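Local coordinates for alpha-galactosidase (Lactobacillus brevis, PDB 3MI6), which probably hydrolyses terminal, non-reducing alpha-D-galactose residues from alpha-galactosides such as galactose oligosaccharides, galactomannans and galactolipids, as a family 36 glycoside hydrolase, at residues S20-I25 / P44-L49; I194-T199 / T563-P568; L671-N676 / P715-D720. One frame throughout, in Å; residues are numbered along the deposited sequence.

Contact 1: residues S20-I25 / P44-L49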
# COMPACT_ATOMS: atom_id res chain seq x y z
N SER D 20 15.61 24.09 15.27
CA SER D 20 16.43 24.02 16.47
C SER D 20 17.14 22.69 16.55
O SER D 20 16.51 21.65 16.67
CB SER D 20 15.57 24.17 17.74
OG SER D 20 15.04 25.48 17.85
N TYR D 21 18.46 22.73 16.48
CA TYR D 21 19.30 21.57 16.73
C TYR D 21 19.87 21.79 18.14
O TYR D 21 20.50 22.81 18.40
CB TYR D 21 20.42 21.56 15.69
CG TYR D 21 21.26 20.29 15.59
CD1 TYR D 21 22.19 19.97 16.56
CD2 TYR D 21 21.15 19.46 14.48
CE1 TYR D 21 22.96 18.83 16.45
CE2 TYR D 21 21.92 18.33 14.36
CZ TYR D 21 22.83 18.02 15.34
OH TYR D 21 23.60 16.88 15.23
N ILE D 22 19.61 20.86 19.05
CA ILE D 22 20.03 21.02 20.43
C ILE D 22 20.77 19.78 20.93
O ILE D 22 20.27 18.65 20.78
CB ILE D 22 18.83 21.22 21.37
CG1 ILE D 22 17.89 22.31 20.86
CG2 ILE D 22 19.28 21.51 22.79
CD1 ILE D 22 16.52 22.32 21.58
N PHE D 23 21.95 19.98 21.52
CA PHE D 23 22.62 18.89 22.23
C PHE D 23 23.24 19.33 23.56
O PHE D 23 23.33 20.52 23.84
CB PHE D 23 23.66 18.18 21.35
CG PHE D 23 24.80 19.06 20.90
CD1 PHE D 23 24.65 19.93 19.84
CD2 PHE D 23 26.05 18.96 21.52
CE1 PHE D 23 25.70 20.71 19.40
CE2 PHE D 23 27.11 19.75 21.09
CZ PHE D 23 26.94 20.62 20.03
N GLN D 24 23.68 18.35 24.35
CA GLN D 24 24.17 18.60 25.70
C GLN D 24 25.35 17.71 26.07
O GLN D 24 25.35 16.51 25.78
CB GLN D 24 23.03 18.39 26.70
CG GLN D 24 23.36 18.78 28.12
CD GLN D 24 22.18 18.60 29.08
OE1 GLN D 24 21.38 17.67 28.93
NE2 GLN D 24 22.07 19.49 30.06
N ILE D 25 26.35 18.29 26.73
CA ILE D 25 27.43 17.50 27.29
C ILE D 25 26.90 16.75 28.50
O ILE D 25 26.18 17.32 29.33
CB ILE D 25 28.64 18.35 27.69
CG1 ILE D 25 29.20 19.07 26.46
CG2 ILE D 25 29.72 17.49 28.28
CD1 ILE D 25 29.60 18.12 25.34
N PRO D 44 17.75 26.57 29.62
CA PRO D 44 19.05 26.22 30.19
C PRO D 44 19.28 24.73 30.10
O PRO D 44 20.36 24.27 29.74
CB PRO D 44 18.91 26.63 31.66
CG PRO D 44 17.77 27.57 31.70
CD PRO D 44 16.83 27.09 30.65
N THR D 45 18.25 23.98 30.44
CA THR D 45 18.32 22.54 30.47
C THR D 45 16.98 21.99 29.97
O THR D 45 15.97 22.69 30.00
CB THR D 45 18.61 22.05 31.89
OG1 THR D 45 19.02 20.68 31.86
CG2 THR D 45 17.37 22.20 32.77
N TYR D 46 17.00 20.75 29.47
CA TYR D 46 15.79 20.07 29.01
C TYR D 46 15.63 18.75 29.75
O TYR D 46 15.67 17.68 29.16
CB TYR D 46 15.84 19.84 27.49
CG TYR D 46 15.88 21.11 26.67
CD1 TYR D 46 17.08 21.73 26.36
CD2 TYR D 46 14.72 21.69 26.19
CE1 TYR D 46 17.12 22.88 25.61
CE2 TYR D 46 14.76 22.85 25.44
CZ TYR D 46 15.96 23.44 25.16
OH TYR D 46 16.01 24.60 24.41
N GLN D 47 15.46 18.83 31.07
CA GLN D 47 15.43 17.64 31.92
C GLN D 47 14.43 16.64 31.39
O GLN D 47 14.63 15.44 31.46
CB GLN D 47 15.10 17.99 33.38
CG GLN D 47 16.26 18.62 34.16
CD GLN D 47 15.91 18.89 35.63
OE1 GLN D 47 14.95 18.32 36.16
NE2 GLN D 47 16.69 19.75 36.29
N ASN D 48 13.33 17.16 30.86
CA ASN D 48 12.26 16.32 30.37
C ASN D 48 12.67 15.47 29.18
O ASN D 48 12.55 14.25 29.20
CB ASN D 48 11.04 17.17 30.00
CG ASN D 48 9.93 16.35 29.39
OD1 ASN D 48 9.34 15.49 30.05
ND2 ASN D 48 9.63 16.60 28.11
N LEU D 49 13.15 16.14 28.14
CA LEU D 49 13.57 15.45 26.93
C LEU D 49 14.72 14.46 27.17
O LEU D 49 14.92 13.52 26.39
CB LEU D 49 13.95 16.47 25.86
CG LEU D 49 12.78 17.38 25.48
CD1 LEU D 49 13.25 18.58 24.67
CD2 LEU D 49 11.75 16.58 24.71
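Ile22 meets the phenol end of Tyr46 with both of its branches, the two side chains crossing at about a right angle. The methyl CD1 of Ile22 lies 3.8 Å from CZ of Tyr46, while the other branch brings CG2 of Ile22 to 3.8 Å from CE1 of the same ring. With CG2 anti to the backbone N and CG1 beside it (chi1 -50°), the isoleucine spreads both arms toward the tyrosine. The ring's polar end is not stranded in this apolar patch: Tyr46 OH hydrogen-bonds the carbonyl oxygen of His41. Strand 19-25 is an inner strand of the four-stranded antiparallel sheet at the start of the chain, and the loop that follows strand 31-36 folds back across one face of it; Phe23, pointing the other way, stacks on Tyr151. Two residues further along the strand, Gln24 reaches to the same loop with CG anti to the backbone N (chi1 -173°) and the chain extended beyond it. Its NE2 stops 3.7 Å from Thr45 OG1, which is a van der Waals approach rather than a bond. The loop also meets the second subunit, Tyr46 packing on Glu706 and Leu49 on Gly711 there.

Contact 2: residues I194-T199 / T563-P568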
# COMPACT_ATOMS: atom_id res chain seq x y z
N ILE D 194 14.26 8.54 1.29
CA ILE D 194 14.18 8.91 -0.11
C ILE D 194 15.60 9.01 -0.64
O ILE D 194 16.42 9.79 -0.14
CB ILE D 194 13.46 10.25 -0.26
CG1 ILE D 194 12.07 10.16 0.36
CG2 ILE D 194 13.37 10.66 -1.72
CD1 ILE D 194 11.30 11.48 0.38
N GLN D 195 15.90 8.22 -1.67
CA GLN D 195 17.26 8.11 -2.21
C GLN D 195 17.20 8.39 -3.68
O GLN D 195 16.12 8.55 -4.25
CB GLN D 195 17.82 6.72 -1.97
CG GLN D 195 16.91 5.66 -2.53
CD GLN D 195 17.33 4.27 -2.16
OE1 GLN D 195 17.04 3.80 -1.06
NE2 GLN D 195 18.00 3.59 -3.07
N PHE D 196 18.37 8.45 -4.31
CA PHE D 196 18.44 8.73 -5.72
C PHE D 196 19.41 7.79 -6.40
O PHE D 196 20.61 8.00 -6.41
CB PHE D 196 18.70 10.22 -5.95
CG PHE D 196 17.60 11.08 -5.45
CD1 PHE D 196 16.53 11.41 -6.27
CD2 PHE D 196 17.58 11.50 -4.12
CE1 PHE D 196 15.48 12.18 -5.80
CE2 PHE D 196 16.54 12.25 -3.64
CZ PHE D 196 15.49 12.60 -4.48
N SER D 197 18.87 6.71 -6.94
CA SER D 197 19.66 5.63 -7.44
C SER D 197 19.48 5.52 -8.94
O SER D 197 18.45 5.95 -9.48
CB SER D 197 19.18 4.35 -6.75
OG SER D 197 18.94 4.61 -5.38
N GLY D 198 20.48 4.99 -9.63
CA GLY D 198 20.35 4.69 -11.03
C GLY D 198 21.59 4.09 -11.61
O GLY D 198 22.15 3.12 -11.07
N THR D 199 22.04 4.70 -12.71
CA THR D 199 23.23 4.28 -13.42
C THR D 199 23.47 5.15 -14.65
O THR D 199 22.76 6.13 -14.90
CB THR D 199 23.16 2.79 -13.84
OG1 THR D 199 24.43 2.38 -14.35
CG2 THR D 199 22.06 2.57 -14.90
N THR D 563 17.20 14.96 -9.99
CA THR D 563 18.35 15.77 -9.61
C THR D 563 17.92 17.02 -8.81
O THR D 563 18.58 17.39 -7.84
CB THR D 563 19.22 16.13 -10.83
OG1 THR D 563 19.68 14.91 -11.45
CG2 THR D 563 20.43 16.95 -10.41
N SER D 564 16.80 17.64 -9.20
CA SER D 564 16.33 18.88 -8.56
C SER D 564 16.06 18.79 -7.05
O SER D 564 16.12 19.80 -6.35
CB SER D 564 15.10 19.43 -9.27
OG SER D 564 14.00 18.55 -9.16
N TYR D 565 15.76 17.59 -6.55
CA TYR D 565 15.59 17.42 -5.11
C TYR D 565 16.87 17.83 -4.39
O TYR D 565 16.84 18.39 -3.29
CB TYR D 565 15.20 15.97 -4.78
CG TYR D 565 13.76 15.66 -5.10
CD1 TYR D 565 13.39 15.09 -6.32
CD2 TYR D 565 12.73 15.94 -4.18
CE1 TYR D 565 12.03 14.81 -6.63
CE2 TYR D 565 11.38 15.67 -4.47
CZ TYR D 565 11.03 15.11 -5.70
OH TYR D 565 9.70 14.84 -5.98
N GLY D 566 18.00 17.56 -5.02
CA GLY D 566 19.28 17.81 -4.40
C GLY D 566 20.03 18.96 -5.02
O GLY D 566 20.92 19.53 -4.39
N TYR D 567 19.67 19.31 -6.25
CA TYR D 567 20.47 20.28 -6.98
C TYR D 567 19.63 21.20 -7.88
O TYR D 567 18.84 20.75 -8.69
CB TYR D 567 21.58 19.55 -7.76
CG TYR D 567 22.31 18.49 -6.94
CD1 TYR D 567 23.50 18.77 -6.30
CD2 TYR D 567 21.81 17.21 -6.81
CE1 TYR D 567 24.17 17.81 -5.56
CE2 TYR D 567 22.45 16.25 -6.08
CZ TYR D 567 23.63 16.54 -5.45
OH TYR D 567 24.28 15.57 -4.71
N PRO D 568 19.83 22.52 -7.74
CA PRO D 568 19.14 23.55 -8.53
C PRO D 568 19.53 23.47 -9.99
O PRO D 568 20.62 23.03 -10.29
CB PRO D 568 19.67 24.86 -7.95
CG PRO D 568 20.50 24.48 -6.73
CD PRO D 568 20.89 23.08 -6.89
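Phe196 and Tyr565 carry this buried contact between strand 192-197 and the C-terminal part of helix 553-566. Side chains alternate along the strand, and Gln195 turns to the other side of the sheet from Phe196, where its NE2 donates to Ser197 OG at 2.7 Å; the bond is nearly straight (167°) and lies in the amide plane. The same amide also grips the third subunit, through Arg212 and the carbonyl oxygen of Pro213 there.

Phe196 comes next and reaches the helix with the far end of its ring. CG stands anti to the carbonyl carbon (chi1 -64°), which sends the ring out from the strand toward Tyr565. Phe196 CZ lies 3.4 Å from Tyr565 CB and 3.6 Å from Tyr565 CG, and Phe196 CE1 comes within 3.6 Å of Tyr565 CD1. The phenyl end thus sits against the root of the tyrosine rather than against its hydroxyl. Ring centroids are 5.5 Å apart and the planes make 35°, an oblique pairing. Met234 and Leu206 touch both aromatic side chains, and Arg640 makes a cation-pi contact with Tyr565. Past Phe196, Ser197 OG bonds Gln229, and Thr199 OG1 bonds Gln266 of the third subunit.

On the helix side, Thr563 O accepts from both Gly566 N and Tyr567 N. What results is an interdomain seam of the family 36 fold, with the large antiparallel sheet of the N-terminal domain packed by an aromatic pair against a helix of the catalytic (beta/alpha)8 barrel.

Contact 3: residues L671-N676 / P715-D720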
# COMPACT_ATOMS: atom_id res chain seq x y z
N LEU D 671 4.15 12.01 -21.51
CA LEU D 671 4.93 11.06 -22.28
C LEU D 671 4.10 10.35 -23.36
O LEU D 671 4.49 10.30 -24.54
CB LEU D 671 5.62 10.05 -21.38
CG LEU D 671 6.63 10.61 -20.37
CD1 LEU D 671 7.22 9.47 -19.52
CD2 LEU D 671 7.73 11.38 -21.06
N LEU D 672 2.94 9.83 -22.98
CA LEU D 672 2.13 9.04 -23.89
C LEU D 672 0.81 9.75 -24.03
O LEU D 672 0.21 10.15 -23.03
CB LEU D 672 1.91 7.65 -23.29
CG LEU D 672 2.75 6.49 -23.86
CD1 LEU D 672 4.14 6.94 -24.33
CD2 LEU D 672 2.84 5.34 -22.87
N ASN D 673 0.34 9.94 -25.25
CA ASN D 673 -0.95 10.59 -25.43
C ASN D 673 -2.06 9.54 -25.31
O ASN D 673 -1.89 8.42 -25.77
CB ASN D 673 -1.00 11.30 -26.77
CG ASN D 673 -2.09 12.34 -26.82
OD1 ASN D 673 -2.28 13.08 -25.87
ND2 ASN D 673 -2.81 12.39 -27.94
N HIS D 674 -3.17 9.89 -24.68
CA HIS D 674 -4.31 8.98 -24.60
C HIS D 674 -5.58 9.61 -25.14
O HIS D 674 -5.79 10.82 -25.00
CB HIS D 674 -4.51 8.49 -23.17
CG HIS D 674 -3.35 7.71 -22.65
ND1 HIS D 674 -2.92 6.54 -23.23
CD2 HIS D 674 -2.52 7.93 -21.59
CE1 HIS D 674 -1.88 6.06 -22.56
NE2 HIS D 674 -1.62 6.89 -21.56
N PRO D 675 -6.45 8.79 -25.76
CA PRO D 675 -7.61 9.31 -26.48
C PRO D 675 -8.76 9.55 -25.54
O PRO D 675 -8.79 8.94 -24.47
CB PRO D 675 -7.95 8.18 -27.43
CG PRO D 675 -7.63 6.96 -26.64
CD PRO D 675 -6.44 7.32 -25.75
N ASN D 676 -9.71 10.41 -25.93
CA ASN D 676 -10.94 10.61 -25.15
C ASN D 676 -10.58 10.91 -23.71
O ASN D 676 -11.09 10.29 -22.79
CB ASN D 676 -11.87 9.39 -25.20
CG ASN D 676 -13.31 9.74 -24.80
OD1 ASN D 676 -13.66 10.91 -24.68
ND2 ASN D 676 -14.14 8.72 -24.62
N PRO D 715 -6.10 22.92 -23.08
CA PRO D 715 -6.49 22.20 -24.30
C PRO D 715 -5.96 20.78 -24.33
O PRO D 715 -4.77 20.53 -24.08
CB PRO D 715 -5.79 23.00 -25.40
CG PRO D 715 -5.80 24.39 -24.89
CD PRO D 715 -5.70 24.31 -23.38
N THR D 716 -6.86 19.85 -24.64
CA THR D 716 -6.48 18.48 -24.90
C THR D 716 -5.46 18.39 -26.06
O THR D 716 -5.48 19.22 -26.98
CB THR D 716 -7.73 17.64 -25.20
OG1 THR D 716 -8.70 17.86 -24.16
CG2 THR D 716 -7.39 16.18 -25.26
N ILE D 717 -4.58 17.40 -25.99
CA ILE D 717 -3.67 17.12 -27.08
C ILE D 717 -4.34 16.23 -28.13
O ILE D 717 -4.64 15.07 -27.88
CB ILE D 717 -2.38 16.46 -26.54
CG1 ILE D 717 -1.76 17.36 -25.47
CG2 ILE D 717 -1.40 16.20 -27.68
CD1 ILE D 717 -1.22 16.60 -24.29
N LEU D 718 -4.57 16.81 -29.31
CA LEU D 718 -5.35 16.15 -30.36
C LEU D 718 -4.52 15.59 -31.50
O LEU D 718 -3.44 16.09 -31.79
CB LEU D 718 -6.37 17.12 -30.95
CG LEU D 718 -7.50 17.51 -30.01
CD1 LEU D 718 -8.52 18.34 -30.76
CD2 LEU D 718 -8.13 16.25 -29.43
N ALA D 719 -5.04 14.56 -32.15
CA ALA D 719 -4.43 14.04 -33.36
C ALA D 719 -4.63 15.03 -34.53
O ALA D 719 -5.72 15.60 -34.69
CB ALA D 719 -5.02 12.68 -33.69
N ASP D 720 -3.58 15.24 -35.33
CA ASP D 720 -3.66 16.13 -36.50
C ASP D 720 -3.22 15.49 -37.83
O ASP D 720 -3.14 16.15 -38.86
CB ASP D 720 -2.89 17.44 -36.25
CG ASP D 720 -1.36 17.25 -36.22
OD1 ASP D 720 -0.86 16.12 -36.45
OD2 ASP D 720 -0.66 18.25 -35.95
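Asn673 and Ile717 join two irregular loops of the C-terminal beta domain by one hydrogen bond and a small patch of packing. The bond runs from Asn673 ND2 to Ile717 O at 3.2 Å, with an N-H...O angle of 159°. The acceptor lies close to the amide plane of Asn673, whereas the donor stands above the carbonyl plane of Ile717, about 50° out of it. Asn673 is swung to this side by having CG anti to its own N (chi1 -161°). Its ND2 also donates to the carbonyl oxygen of Met584 of the fourth subunit.

The packing comes from the other arm of the amide: Asn673 OD1 rests 3.4 Å from Ile717 CB and 3.7 Å from Ile717 CG2. Ile717 also packs on Tyr728 and Gln730 of strand 728-736. Backbone polar groups of Asn673 are held too, N by Asp726 and O by Arg586 of the fourth subunit. With an alanine here, Ile717 O would probably lose this donor, as would Met584 O of the neighbouring subunit. One amide nitrogen serves two carbonyls, one in its own chain and one in the fourth subunit, and so couples the loop pair to the subunit interface.

In the fold
The three contacts follow one another along the chain and touch nowhere. Contact 2 lies near the middle, its centre about 8 Å from the centre of the chain, about 33 Å from that of contact 1 and 30 Å from that of contact 3; the outer two are about 58 Å apart between centres. Contact 1 belongs to the N-terminal domain, contact 3 to the C-terminal one, and contact 2 joins N-terminal domain to barrel. All lie away from the predicted catalytic pair, Asp479 and Asp549. The assembly links them: contacts 1 and 3 both touch the second subunit, and Thr199 of contact 2 packs on Asn676 of the fourth subunit. Asn676 also bonds Trp200 O of the fourth subunit, a predicted substrate-binding residue.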